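Local atomic coordinates of cytochrome P450 (Bacillus megaterium, PDB entry 5L92), a protein that binds heme and the steroid corticosterone, and probably acts as a cytochrome P450 monooxygenase that hydroxylates steroids. Residues E281-R286 and M343-G348; E245-L250 and P356-E361; R76-G81 and E193-F198. All coordinates share one frame; numbering follows the deposited sequence.

Contact 1. Residues E281-R286 and M343-G348; sequences EVLRYR and MAFGRG. With HEM (protoporphyrin IX containing Fe), chain C.
Both methyls of Leu283 reach Phe345: CD1 lies 3.8 Å from CE2, and CD2 touches CZ more loosely and also Ala344 CB. The shank also packs: Ala344 CB lies 3.8 Å from Leu283 CB and 3.2 Å from Leu283 O. Phe345 holds CG opposite its carbonyl carbon (chi1 -67°). This sends the ring from the Met343-Gly346 type I turn to pyrrole B of the heme. Ring atom CE1 lies 3.7 Å from HEM C2B. Leucine and heme both approach the ring obliquely. With an alanine here in place of Phe345, the ring would be gone, and a gap would probably open between the Leu283 methyls and pyrrole B. Gly346 has a positive phi, and a CB there would crowd HEM CAA, the first carbon of a propionate arm. On the helix, Arg284 grips Glu281 side-on, with NE 2.8 Å from OE1 and NH2 3.0 Å from OE2. This pair is the ExxR motif of the P450 K helix, and Arg337 is a second partner of Glu281. The chemistry is therefore divided: a buried apolar joint faces the heme near the axial Cys352, while the charges of the same helix pair on its other side.

Contact 2. Residues E245-L250 and P356-E361; sequences ETTTNL and PLARIE. With HEM (protoporphyrin IX containing Fe), chain C; C0R (corticosterone), chain D.
Thr247 and Glu361 form the tight part of the contact. Their side chains cross at about a right angle. Thr247 OG1 lies 3.1 Å from Glu361 OE1, and Thr247 CG2 is nearly as close to the same oxygen, at 3.3 Å. The threonine has CG2 anti to the backbone N and OG1 beside that N (chi1 -61°), which presents both branches to helix 355-372. OG1 also sits 3.4 Å from Ala358 CB. A small residue at 358 lets the helices come close: the CA atoms of Thr247 and Ala358 are 5.6 Å apart. Ala358 CB also touches the heme vinyl at HEM CAB.

The other end is looser. Leu250 comes no nearer than 4.3 Å, from its CD2 to Ala358 O. That methyl spends its contact on the vinyl instead, 3.6 Å from HEM CBB. On the far side of helix 355-372, Arg359 and Ile360 are partly exposed. Arg359 reaches Glu280 in a salt bridge, and Ile360 packs on helix 112-125.

Thr246 stands just before helix 247-260, and its carbonyl O accepts from both Asn249 N and Leu250 N. Its OG1 sits above the rim of the porphyrin, 3.1 Å from the meso carbon HEM CHC, and is hydrogen-bonded to Ala242 O. CG2 faces ring carbon C3 of corticosterone, whose ketone O1 binds the iron. Cys352 is the axial ligand from the protein. The break between helices 229-245 and 247-260, with a threonine at the distal heme face, is typical of the long distal helix of cytochromes P450, where this threonine generally takes part in oxygen activation and probably does so here. That helix packs against the L helix beside the heme edge.

Contact 3. Residues R76-G81 and E193-F198; sequences RQTALG and ELETYF
The carboxylate of Glu195 is the flat group that reaches across to Ala79. Ala79 N approaches its OE2 from above the carboxylate plane, 64° out of it. The bond is nonetheless straight at the hydrogen, 3.0 Å from Ala79 N to Glu195 OE2 with an angle of 175°. Ala79 CB packs 3.7 Å from Glu195 CD, and Thr78 CB lies 3.6 Å from OE2. A second flat group, the amide of Gln77, takes Thr78 N in its carbonyl plane, nearly square to the C=O bond. The Phe198 ring has Tyr197 CD1 over the centre of one face. Tyr197 in turn meets Phe161 edge-to-face and Arg200 through a cation-pi contact.

Extended beyond CG, the Glu195 chain reaches from helix 177-207 to the loop. This pairs the G helix of the P450 fold with the loop between the B and C helices, a region that commonly borders the substrate pocket. Here Leu80 lines a corticosterone site. The loop is shaped locally by an ST motif: Thr78 OG1, set between its own backbone N and carbonyl carbon (chi1 64°), accepts from Gly81 N at 2.9 Å. Residues 79-81 have helical backbone angles.

A water extends the grip of Glu195. It accepts from Leu80 N at 2.8 Å and donates to Glu195 OE2 at the same distance. One carboxylate oxygen thus serves two successive backbone N-H groups, one directly and one through the water. Ala79 also packs on Val233, and Leu80 on Ile237, both of helix 229-245.

In the fold
From the N terminus, contact 3 comes first. Residues 76-81 meet 193-198 and close a loop of 111 residues before either other contact opens. It ties the loop ahead of helix 91-97 to helix 177-207. Residues 245-250 then open contact 2, and 281-286 open contact 1. Contact 1 closes first, at 343-348, and contact 2 follows at 356-361, so the smaller loop lies within the larger and they do not cross. Contacts 1 and 2 touch each other through Leu283 with Leu250 and Phe345 with Arg359. Both border the heme, joining helices 247-260, 275-285 and 355-372 to the heme-binding loop. Contact 3 stands apart, its centre about 24 Å from that of contact 2.

Contact 1. Residues E281-R286 and M343-G348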
loop_
_atom_site.group_PDB
_atom_site.type_symbol
_atom_site.label_atom_id
_atom_site.label_comp_id
_atom_site.label_asym_id
_atom_site.label_seq_id
_atom_site.Cartn_x
_atom_site.Cartn_y
_atom_site.Cartn_z
ATOM N N GLU A 281 -4.810 -0.071 -14.321
ATOM C CA GLU A 281 -6.245 -0.210 -14.168
ATOM C C GLU A 281 -6.603 -1.102 -12.980
ATOM O O GLU A 281 -7.679 -0.939 -12.435
ATOM C CB GLU A 281 -6.852 -0.674 -15.514
ATOM C CG GLU A 281 -8.321 -1.094 -15.550
ATOM C CD GLU A 281 -9.232 0.073 -15.409
ATOM O OE1 GLU A 281 -8.742 1.118 -14.965
ATOM O OE2 GLU A 281 -10.406 -0.024 -15.772
ATOM N N VAL A 282 -5.717 -1.966 -12.490
ATOM C CA VAL A 282 -5.957 -2.534 -11.159
ATOM C C VAL A 282 -5.766 -1.473 -10.073
ATOM O O VAL A 282 -6.588 -1.355 -9.156
ATOM C CB VAL A 282 -5.068 -3.753 -10.906
ATOM C CG1 VAL A 282 -5.399 -4.347 -9.552
ATOM C CG2 VAL A 282 -5.262 -4.800 -12.006
ATOM N N LEU A 283 -4.689 -0.677 -10.160
ATOM C CA LEU A 283 -4.506 0.397 -9.185
ATOM C C LEU A 283 -5.743 1.281 -9.068
ATOM O O LEU A 283 -6.003 1.857 -8.003
ATOM C CB LEU A 283 -3.308 1.271 -9.570
ATOM C CG LEU A 283 -1.985 0.560 -9.306
ATOM C CD1 LEU A 283 -0.843 1.209 -10.082
ATOM C CD2 LEU A 283 -1.684 0.546 -7.785
ATOM N N ARG A 284 -6.489 1.432 -10.147
ATOM C CA ARG A 284 -7.723 2.226 -10.130
ATOM C C ARG A 284 -8.897 1.422 -9.573
ATOM O O ARG A 284 -9.662 1.916 -8.733
ATOM C CB ARG A 284 -8.053 2.702 -11.565
ATOM C CG ARG A 284 -9.139 3.782 -11.612
ATOM C CD ARG A 284 -9.891 3.932 -12.976
ATOM N NE ARG A 284 -10.549 2.710 -13.473
ATOM C CZ ARG A 284 -11.854 2.446 -13.384
ATOM N NH1 ARG A 284 -12.695 3.286 -12.807
ATOM N NH2 ARG A 284 -12.327 1.317 -13.867
ATOM N N TYR A 285 -9.057 0.181 -10.051
ATOM C CA TYR A 285 -10.268 -0.618 -9.883
ATOM C C TYR A 285 -10.293 -1.380 -8.562
ATOM O O TYR A 285 -11.353 -1.504 -7.944
ATOM C CB TYR A 285 -10.395 -1.591 -11.074
ATOM C CG TYR A 285 -11.761 -2.210 -11.257
ATOM C CD1 TYR A 285 -12.812 -1.501 -11.844
ATOM C CD2 TYR A 285 -11.996 -3.501 -10.856
ATOM C CE1 TYR A 285 -14.059 -2.100 -12.011
ATOM C CE2 TYR A 285 -13.201 -4.098 -11.033
ATOM C CZ TYR A 285 -14.236 -3.408 -11.600
ATOM O OH TYR A 285 -15.431 -4.046 -11.733
ATOM N N ARG A 286 -9.139 -1.873 -8.110
ATOM C CA ARG A 286 -9.020 -2.622 -6.870
ATOM C C ARG A 286 -7.783 -2.135 -6.108
ATOM O O ARG A 286 -6.780 -2.823 -5.941
ATOM C CB ARG A 286 -9.004 -4.114 -7.135
ATOM C CG ARG A 286 -10.450 -4.644 -7.344
ATOM C CD ARG A 286 -10.555 -6.141 -7.167
ATOM N NE ARG A 286 -11.801 -6.642 -7.696
ATOM C CZ ARG A 286 -12.974 -6.563 -7.081
ATOM N NH1 ARG A 286 -13.067 -5.988 -5.897
ATOM N NH2 ARG A 286 -14.065 -7.056 -7.662
ATOM N N MET A 343 -5.234 8.025 -8.259
ATOM C CA MET A 343 -4.493 8.506 -7.104
ATOM C C MET A 343 -4.149 7.351 -6.169
ATOM O O MET A 343 -4.123 7.520 -4.958
ATOM C CB MET A 343 -5.316 9.584 -6.376
ATOM C CG MET A 343 -5.413 10.874 -7.192
ATOM S SD MET A 343 -6.274 12.280 -6.454
ATOM C CE MET A 343 -7.979 11.765 -6.691
ATOM N N ALA A 344 -3.905 6.167 -6.718
ATOM C CA ALA A 344 -3.705 5.009 -5.869
ATOM C C ALA A 344 -2.412 5.133 -5.069
ATOM O O ALA A 344 -2.267 4.468 -4.049
ATOM C CB ALA A 344 -3.729 3.731 -6.711
ATOM N N PHE A 345 -1.489 5.982 -5.508
ATOM C CA PHE A 345 -0.279 6.295 -4.776
ATOM C C PHE A 345 -0.383 7.619 -4.033
ATOM O O PHE A 345 0.637 8.154 -3.591
ATOM C CB PHE A 345 0.915 6.345 -5.728
ATOM C CG PHE A 345 1.272 5.016 -6.318
ATOM C CD1 PHE A 345 1.679 3.980 -5.521
ATOM C CD2 PHE A 345 1.169 4.802 -7.695
ATOM C CE1 PHE A 345 2.005 2.764 -6.065
ATOM C CE2 PHE A 345 1.517 3.572 -8.239
ATOM C CZ PHE A 345 1.912 2.559 -7.427
ATOM N N GLY A 346 -1.585 8.165 -3.907
ATOM C CA GLY A 346 -1.735 9.472 -3.330
ATOM C C GLY A 346 -1.564 10.550 -4.381
ATOM O O GLY A 346 -1.697 10.319 -5.566
ATOM N N ARG A 347 -1.201 11.736 -3.907
ATOM C CA ARG A 347 -1.195 12.951 -4.703
ATOM C C ARG A 347 -0.614 14.081 -3.867
ATOM O O ARG A 347 -1.107 14.351 -2.770
ATOM C CB ARG A 347 -2.624 13.324 -5.143
ATOM C CG ARG A 347 -2.761 14.749 -5.729
ATOM C CD ARG A 347 -2.172 14.851 -7.123
ATOM N NE ARG A 347 -2.956 14.052 -8.051
ATOM C CZ ARG A 347 -3.885 14.527 -8.883
ATOM N NH1 ARG A 347 -4.157 15.828 -8.952
ATOM N NH2 ARG A 347 -4.546 13.680 -9.664
ATOM N N GLY A 348 0.356 14.799 -4.400
ATOM C CA GLY A 348 0.966 15.878 -3.662
ATOM C C GLY A 348 2.280 15.471 -3.036
ATOM O O GLY A 348 2.953 14.535 -3.460
HETATM C CHA HEM C . 3.201 6.830 0.678
HETATM C CHB HEM C . 0.357 3.591 -1.633
HETATM C CHC HEM C . 4.093 0.635 -2.274
HETATM C CHD HEM C . 6.754 3.630 0.446
HETATM C C1A HEM C . 2.122 6.214 0.056
HETATM C C2A HEM C . 0.814 6.806 -0.123
HETATM C C3A HEM C . 0.033 5.909 -0.744
HETATM C C4A HEM C . 0.822 4.728 -1.009
HETATM C CMA HEM C . -1.444 6.108 -1.139
HETATM C CAA HEM C . 0.382 8.223 0.346
HETATM C CBA HEM C . 0.316 8.339 1.870
HETATM C CGA HEM C . -0.413 9.579 2.314
HETATM O O1A HEM C . -0.598 10.513 1.523
HETATM O O2A HEM C . -0.848 9.652 3.476
HETATM C C1B HEM C . 1.101 2.517 -2.061
HETATM C C2B HEM C . 0.673 1.435 -2.937
HETATM C C3B HEM C . 1.727 0.616 -3.088
HETATM C C4B HEM C . 2.828 1.153 -2.313
HETATM C CMB HEM C . -0.723 1.319 -3.579
HETATM C CAB HEM C . 1.885 -0.663 -3.936
HETATM C CBB HEM C . 1.120 -0.929 -5.008
HETATM C C1C HEM C . 5.149 1.196 -1.593
HETATM C C2C HEM C . 6.447 0.603 -1.418
HETATM C C3C HEM C . 7.174 1.432 -0.691
HETATM C C4C HEM C . 6.365 2.563 -0.326
HETATM C CMC HEM C . 6.957 -0.734 -2.015
HETATM C CAC HEM C . 8.617 1.110 -0.286
HETATM C CBC HEM C . 9.605 1.936 -0.620
HETATM C C1D HEM C . 6.039 4.752 0.754
HETATM C C2D HEM C . 6.532 5.853 1.556
HETATM C C3D HEM C . 5.552 6.766 1.628
HETATM C C4D HEM C . 4.417 6.237 0.880
HETATM C CMD HEM C . 7.951 5.870 2.185
HETATM C CAD HEM C . 5.555 8.132 2.359
HETATM C CBD HEM C . 5.964 9.270 1.403
HETATM C CGD HEM C . 5.844 10.654 2.011
HETATM O O1D HEM C . 6.493 11.601 1.511
HETATM O O2D HEM C . 5.082 10.863 2.989
HETATM N NA HEM C . 2.118 4.941 -0.497
HETATM N NB HEM C . 2.409 2.293 -1.693
HETATM N NC HEM C . 5.130 2.393 -0.899
HETATM N ND HEM C . 4.743 5.013 0.395
HETATM FE FE HEM C . 3.658 3.678 -0.753
#

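Contact 2. Residues E245-L250 and P356-E361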
loop_
_atom_site.group_PDB
_atom_site.type_symbol
_atom_site.label_atom_id
_atom_site.label_comp_id
_atom_site.label_asym_id
_atom_site.label_seq_id
_atom_site.Cartn_x
_atom_site.Cartn_y
_atom_site.Cartn_z
ATOM N N GLU A 245 3.003 -5.174 2.828
ATOM C CA GLU A 245 1.580 -4.860 2.951
ATOM C C GLU A 245 0.967 -4.094 1.781
ATOM O O GLU A 245 -0.197 -3.687 1.903
ATOM C CB GLU A 245 1.322 -4.011 4.236
ATOM C CG GLU A 245 1.698 -4.652 5.577
ATOM C CD GLU A 245 0.878 -5.898 5.917
ATOM O OE1 GLU A 245 -0.216 -6.079 5.364
ATOM O OE2 GLU A 245 1.326 -6.702 6.756
ATOM N N THR A 246 1.718 -3.798 0.711
ATOM C CA THR A 246 1.197 -3.006 -0.410
ATOM C C THR A 246 1.306 -3.742 -1.728
ATOM O O THR A 246 0.299 -4.240 -2.246
ATOM C CB THR A 246 1.939 -1.675 -0.499
ATOM O OG1 THR A 246 3.334 -1.938 -0.682
ATOM C CG2 THR A 246 1.750 -0.845 0.752
ATOM N N THR A 247 2.515 -3.832 -2.308
ATOM C CA THR A 247 2.717 -4.469 -3.602
ATOM C C THR A 247 2.144 -5.874 -3.645
ATOM O O THR A 247 1.643 -6.307 -4.698
ATOM C CB THR A 247 4.215 -4.494 -3.942
ATOM O OG1 THR A 247 4.693 -3.152 -4.007
ATOM C CG2 THR A 247 4.474 -5.172 -5.269
ATOM N N THR A 248 2.203 -6.603 -2.529
ATOM C CA THR A 248 1.578 -7.922 -2.506
ATOM C C THR A 248 0.125 -7.863 -2.978
ATOM O O THR A 248 -0.327 -8.736 -3.731
ATOM C CB THR A 248 1.659 -8.535 -1.115
ATOM O OG1 THR A 248 1.076 -9.836 -1.174
ATOM C CG2 THR A 248 0.923 -7.653 0.016
ATOM N N ASN A 249 -0.613 -6.830 -2.546
ATOM C CA ASN A 249 -2.006 -6.698 -2.916
ATOM C C ASN A 249 -2.184 -6.207 -4.341
ATOM O O ASN A 249 -3.163 -6.577 -4.983
ATOM C CB ASN A 249 -2.715 -5.765 -1.945
ATOM C CG ASN A 249 -2.757 -6.356 -0.589
ATOM O OD1 ASN A 249 -3.001 -7.545 -0.467
ATOM N ND2 ASN A 249 -2.434 -5.574 0.431
ATOM N N LEU A 250 -1.264 -5.388 -4.858
ATOM C CA LEU A 250 -1.366 -5.013 -6.260
ATOM C C LEU A 250 -1.312 -6.258 -7.141
ATOM O O LEU A 250 -2.131 -6.424 -8.056
ATOM C CB LEU A 250 -0.245 -4.046 -6.621
ATOM C CG LEU A 250 -0.141 -3.574 -8.075
ATOM C CD1 LEU A 250 -1.469 -3.005 -8.599
ATOM C CD2 LEU A 250 0.991 -2.526 -8.196
ATOM N N PRO A 356 7.671 3.614 -8.109
ATOM C CA PRO A 356 8.448 2.950 -9.170
ATOM C C PRO A 356 8.774 1.517 -8.845
ATOM O O PRO A 356 8.584 0.625 -9.686
ATOM C CB PRO A 356 9.723 3.812 -9.267
ATOM C CG PRO A 356 9.348 5.126 -8.805
ATOM C CD PRO A 356 8.261 4.927 -7.750
ATOM N N LEU A 357 9.234 1.267 -7.625
ATOM C CA LEU A 357 9.513 -0.096 -7.203
ATOM C C LEU A 357 8.271 -0.961 -7.301
ATOM O O LEU A 357 8.333 -2.083 -7.805
ATOM C CB LEU A 357 10.077 -0.109 -5.785
ATOM C CG LEU A 357 10.363 -1.482 -5.205
ATOM C CD1 LEU A 357 11.426 -2.185 -6.036
ATOM C CD2 LEU A 357 10.814 -1.393 -3.747
ATOM N N ALA A 358 7.128 -0.466 -6.805
ATOM C CA ALA A 358 5.906 -1.269 -6.845
ATOM C C ALA A 358 5.544 -1.645 -8.290
ATOM O O ALA A 358 5.286 -2.809 -8.591
ATOM C CB ALA A 358 4.754 -0.509 -6.156
ATOM N N ARG A 359 5.601 -0.685 -9.213
ATOM C CA ARG A 359 5.254 -0.984 -10.611
ATOM C C ARG A 359 6.176 -2.030 -11.228
ATOM O O ARG A 359 5.707 -2.933 -11.945
ATOM C CB ARG A 359 5.275 0.300 -11.416
ATOM C CG ARG A 359 4.099 1.169 -11.059
ATOM C CD ARG A 359 4.264 2.610 -11.515
ATOM N NE ARG A 359 2.941 3.231 -11.643
ATOM C CZ ARG A 359 2.656 4.494 -11.341
ATOM N NH1 ARG A 359 3.606 5.298 -10.890
ATOM N NH2 ARG A 359 1.408 4.958 -11.489
ATOM N N ILE A 360 7.487 -1.938 -10.967
ATOM C CA ILE A 360 8.414 -2.885 -11.565
ATOM C C ILE A 360 8.320 -4.260 -10.899
ATOM O O ILE A 360 8.364 -5.290 -11.586
ATOM C CB ILE A 360 9.848 -2.311 -11.543
ATOM C CG1 ILE A 360 10.664 -2.912 -12.663
ATOM C CG2 ILE A 360 10.593 -2.599 -10.241
ATOM C CD1 ILE A 360 10.389 -2.250 -13.998
ATOM N N GLU A 361 8.197 -4.318 -9.570
ATOM C CA GLU A 361 7.909 -5.605 -8.928
ATOM C C GLU A 361 6.663 -6.250 -9.536
ATOM O O GLU A 361 6.650 -7.445 -9.848
ATOM C CB GLU A 361 7.707 -5.432 -7.409
ATOM C CG GLU A 361 8.990 -5.165 -6.564
ATOM C CD GLU A 361 8.702 -4.605 -5.117
ATOM O OE1 GLU A 361 7.574 -4.104 -4.810
ATOM O OE2 GLU A 361 9.629 -4.664 -4.280
HETATM C CHA HEM C . 3.201 6.830 0.678
HETATM C CHB HEM C . 0.357 3.591 -1.633
HETATM C CHC HEM C . 4.093 0.635 -2.274
HETATM C CHD HEM C . 6.754 3.630 0.446
HETATM C C1A HEM C . 2.122 6.214 0.056
HETATM C C2A HEM C . 0.814 6.806 -0.123
HETATM C C3A HEM C . 0.033 5.909 -0.744
HETATM C C4A HEM C . 0.822 4.728 -1.009
HETATM C CMA HEM C . -1.444 6.108 -1.139
HETATM C CAA HEM C . 0.382 8.223 0.346
HETATM C CBA HEM C . 0.316 8.339 1.870
HETATM C CGA HEM C . -0.413 9.579 2.314
HETATM O O1A HEM C . -0.598 10.513 1.523
HETATM O O2A HEM C . -0.848 9.652 3.476
HETATM C C1B HEM C . 1.101 2.517 -2.061
HETATM C C2B HEM C . 0.673 1.435 -2.937
HETATM C C3B HEM C . 1.727 0.616 -3.088
HETATM C C4B HEM C . 2.828 1.153 -2.313
HETATM C CMB HEM C . -0.723 1.319 -3.579
HETATM C CAB HEM C . 1.885 -0.663 -3.936
HETATM C CBB HEM C . 1.120 -0.929 -5.008
HETATM C C1C HEM C . 5.149 1.196 -1.593
HETATM C C2C HEM C . 6.447 0.603 -1.418
HETATM C C3C HEM C . 7.174 1.432 -0.691
HETATM C C4C HEM C . 6.365 2.563 -0.326
HETATM C CMC HEM C . 6.957 -0.734 -2.015
HETATM C CAC HEM C . 8.617 1.110 -0.286
HETATM C CBC HEM C . 9.605 1.936 -0.620
HETATM C C1D HEM C . 6.039 4.752 0.754
HETATM C C2D HEM C . 6.532 5.853 1.556
HETATM C C3D HEM C . 5.552 6.766 1.628
HETATM C C4D HEM C . 4.417 6.237 0.880
HETATM C CMD HEM C . 7.951 5.870 2.185
HETATM C CAD HEM C . 5.555 8.132 2.359
HETATM C CBD HEM C . 5.964 9.270 1.403
HETATM C CGD HEM C . 5.844 10.654 2.011
HETATM O O1D HEM C . 6.493 11.601 1.511
HETATM O O2D HEM C . 5.082 10.863 2.989
HETATM N NA HEM C . 2.118 4.941 -0.497
HETATM N NB HEM C . 2.409 2.293 -1.693
HETATM N NC HEM C . 5.130 2.393 -0.899
HETATM N ND HEM C . 4.743 5.013 0.395
HETATM FE FE HEM C . 3.658 3.678 -0.753
HETATM C C1 C0R D . 0.485 3.188 3.448
HETATM C C2 C0R D . 1.011 3.044 2.009
HETATM C C3 C0R D . 2.563 2.685 1.879
HETATM C C4 C0R D . 3.226 1.906 3.121
HETATM C C5 C0R D . 2.409 1.729 4.401
HETATM C C6 C0R D . 3.029 0.911 5.607
HETATM C C7 C0R D . 2.836 1.761 6.981
HETATM C C8 C0R D . 1.396 2.197 7.176
HETATM C C9 C0R D . 0.785 2.972 5.931
HETATM C C10 C0R D . 0.955 2.278 4.532
HETATM C C11 C0R D . -0.710 3.440 6.298
HETATM C C12 C0R D . -0.745 4.263 7.722
HETATM C C13 C0R D . -0.170 3.504 8.898
HETATM C C14 C0R D . 1.338 3.001 8.489
HETATM C C15 C0R D . 1.746 2.344 9.572
HETATM C C16 C0R D . 1.190 3.244 10.795
HETATM C C17 C0R D . 0.075 4.254 10.002
HETATM C C18 C0R D . -1.082 2.285 9.265
HETATM C C19 C0R D . 0.120 0.981 4.425
HETATM C C20 C0R D . -1.133 4.591 10.920
HETATM C C21 C0R D . -1.725 6.007 11.000
HETATM O O1 C0R D . 3.274 2.844 0.893
HETATM O O2 C0R D . -1.523 2.391 6.370
HETATM O O3 C0R D . -1.628 3.710 11.613
HETATM O O4 C0R D . -2.923 5.913 11.766
#

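Contact 3. Residues R76-G81 and E193-F198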
loop_
_atom_site.group_PDB
_atom_site.type_symbol
_atom_site.label_atom_id
_atom_site.label_comp_id
_atom_site.label_asym_id
_atom_site.label_seq_id
_atom_site.Cartn_x
_atom_site.Cartn_y
_atom_site.Cartn_z
ATOM N N ARG A 76 2.243 8.684 23.983
ATOM C CA ARG A 76 3.634 8.801 23.566
ATOM C C ARG A 76 3.876 8.520 22.111
ATOM O O ARG A 76 3.681 7.417 21.685
ATOM C CB ARG A 76 4.526 7.850 24.352
ATOM C CG ARG A 76 4.187 6.354 24.250
ATOM C CD ARG A 76 5.178 5.452 24.983
ATOM N NE ARG A 76 4.847 4.025 24.823
ATOM C CZ ARG A 76 5.520 3.039 25.408
ATOM N NH1 ARG A 76 6.535 3.334 26.204
ATOM N NH2 ARG A 76 5.190 1.765 25.195
ATOM N N GLN A 77 4.341 9.515 21.373
ATOM C CA GLN A 77 4.688 9.358 19.956
ATOM C C GLN A 77 5.642 8.200 19.655
ATOM O O GLN A 77 6.429 7.815 20.459
ATOM C CB GLN A 77 5.269 10.652 19.420
ATOM C CG GLN A 77 5.459 10.659 17.924
ATOM C CD GLN A 77 4.145 10.587 17.184
ATOM O OE1 GLN A 77 3.646 9.518 16.899
ATOM N NE2 GLN A 77 3.576 11.735 16.889
ATOM N N THR A 78 5.534 7.650 18.475
ATOM C CA THR A 78 6.331 6.529 18.045
ATOM C C THR A 78 7.368 6.921 17.017
ATOM O O THR A 78 7.340 7.999 16.517
ATOM C CB THR A 78 5.432 5.478 17.409
ATOM O OG1 THR A 78 4.826 6.005 16.244
ATOM C CG2 THR A 78 4.369 5.066 18.330
ATOM N N ALA A 79 8.285 6.028 16.715
ATOM C CA ALA A 79 9.292 6.280 15.719
ATOM C C ALA A 79 8.553 6.425 14.403
ATOM O O ALA A 79 8.883 7.256 13.615
ATOM C CB ALA A 79 10.314 5.181 15.661
ATOM N N LEU A 80 7.519 5.622 14.218
ATOM C CA LEU A 80 6.671 5.757 13.029
ATOM C C LEU A 80 6.063 7.153 12.921
ATOM O O LEU A 80 5.941 7.699 11.814
ATOM C CB LEU A 80 5.565 4.709 13.044
ATOM C CG LEU A 80 5.757 3.451 12.199
ATOM C CD1 LEU A 80 4.504 2.581 12.383
ATOM C CD2 LEU A 80 6.024 3.772 10.683
ATOM N N GLY A 81 5.719 7.764 14.053
ATOM C CA GLY A 81 5.166 9.111 14.052
ATOM C C GLY A 81 6.130 10.206 13.638
ATOM O O GLY A 81 5.680 11.336 13.419
ATOM N N GLU A 193 8.494 -3.343 19.685
ATOM C CA GLU A 193 9.362 -4.431 19.229
ATOM C C GLU A 193 9.991 -4.125 17.868
ATOM O O GLU A 193 11.185 -4.386 17.649
ATOM C CB GLU A 193 8.540 -5.719 19.163
ATOM C CG GLU A 193 8.225 -6.349 20.545
ATOM C CD GLU A 193 7.252 -7.522 20.453
ATOM O OE1 GLU A 193 6.723 -7.774 19.350
ATOM O OE2 GLU A 193 7.013 -8.196 21.477
ATOM N N LEU A 194 9.215 -3.537 16.950
ATOM C CA LEU A 194 9.792 -3.053 15.695
ATOM C C LEU A 194 10.891 -2.027 15.956
ATOM O O LEU A 194 11.972 -2.094 15.375
ATOM C CB LEU A 194 8.718 -2.427 14.818
ATOM C CG LEU A 194 7.808 -3.283 13.938
ATOM C CD1 LEU A 194 6.612 -2.431 13.436
ATOM C CD2 LEU A 194 8.620 -3.797 12.797
ATOM N N GLU A 195 10.593 -1.013 16.762
ATOM C CA GLU A 195 11.616 -0.030 17.113
ATOM C C GLU A 195 12.854 -0.690 17.699
ATOM O O GLU A 195 13.972 -0.437 17.244
ATOM C CB GLU A 195 11.039 0.995 18.085
ATOM C CG GLU A 195 10.084 1.918 17.376
ATOM C CD GLU A 195 9.391 2.828 18.317
ATOM O OE1 GLU A 195 9.988 3.073 19.379
ATOM O OE2 GLU A 195 8.260 3.288 18.007
ATOM N N THR A 196 12.682 -1.566 18.691
ATOM C CA THR A 196 13.877 -2.100 19.337
ATOM C C THR A 196 14.639 -2.991 18.381
ATOM O O THR A 196 15.873 -2.988 18.394
ATOM C CB THR A 196 13.543 -2.845 20.655
ATOM O OG1 THR A 196 12.586 -3.868 20.424
ATOM C CG2 THR A 196 12.979 -1.907 21.670
ATOM N N TYR A 197 13.928 -3.717 17.510
ATOM C CA TYR A 197 14.584 -4.420 16.413
ATOM C C TYR A 197 15.494 -3.478 15.645
ATOM O O TYR A 197 16.683 -3.760 15.456
ATOM C CB TYR A 197 13.542 -5.031 15.454
ATOM C CG TYR A 197 14.169 -5.824 14.339
ATOM C CD1 TYR A 197 14.559 -5.214 13.151
ATOM C CD2 TYR A 197 14.411 -7.177 14.493
ATOM C CE1 TYR A 197 15.157 -5.932 12.160
ATOM C CE2 TYR A 197 14.995 -7.912 13.505
ATOM C CZ TYR A 197 15.383 -7.285 12.336
ATOM O OH TYR A 197 15.986 -8.003 11.324
ATOM N N PHE A 198 14.963 -2.339 15.196
ATOM C CA PHE A 198 15.769 -1.499 14.322
ATOM C C PHE A 198 16.833 -0.691 15.068
ATOM O O PHE A 198 17.821 -0.287 14.455
ATOM C CB PHE A 198 14.864 -0.582 13.492
ATOM C CG PHE A 198 14.379 -1.237 12.218
ATOM C CD1 PHE A 198 15.242 -1.414 11.151
ATOM C CD2 PHE A 198 13.088 -1.720 12.123
ATOM C CE1 PHE A 198 14.835 -2.047 9.987
ATOM C CE2 PHE A 198 12.644 -2.338 10.968
ATOM C CZ PHE A 198 13.511 -2.518 9.893
HETATM O O HOH W 1 6.970 3.211 15.510
#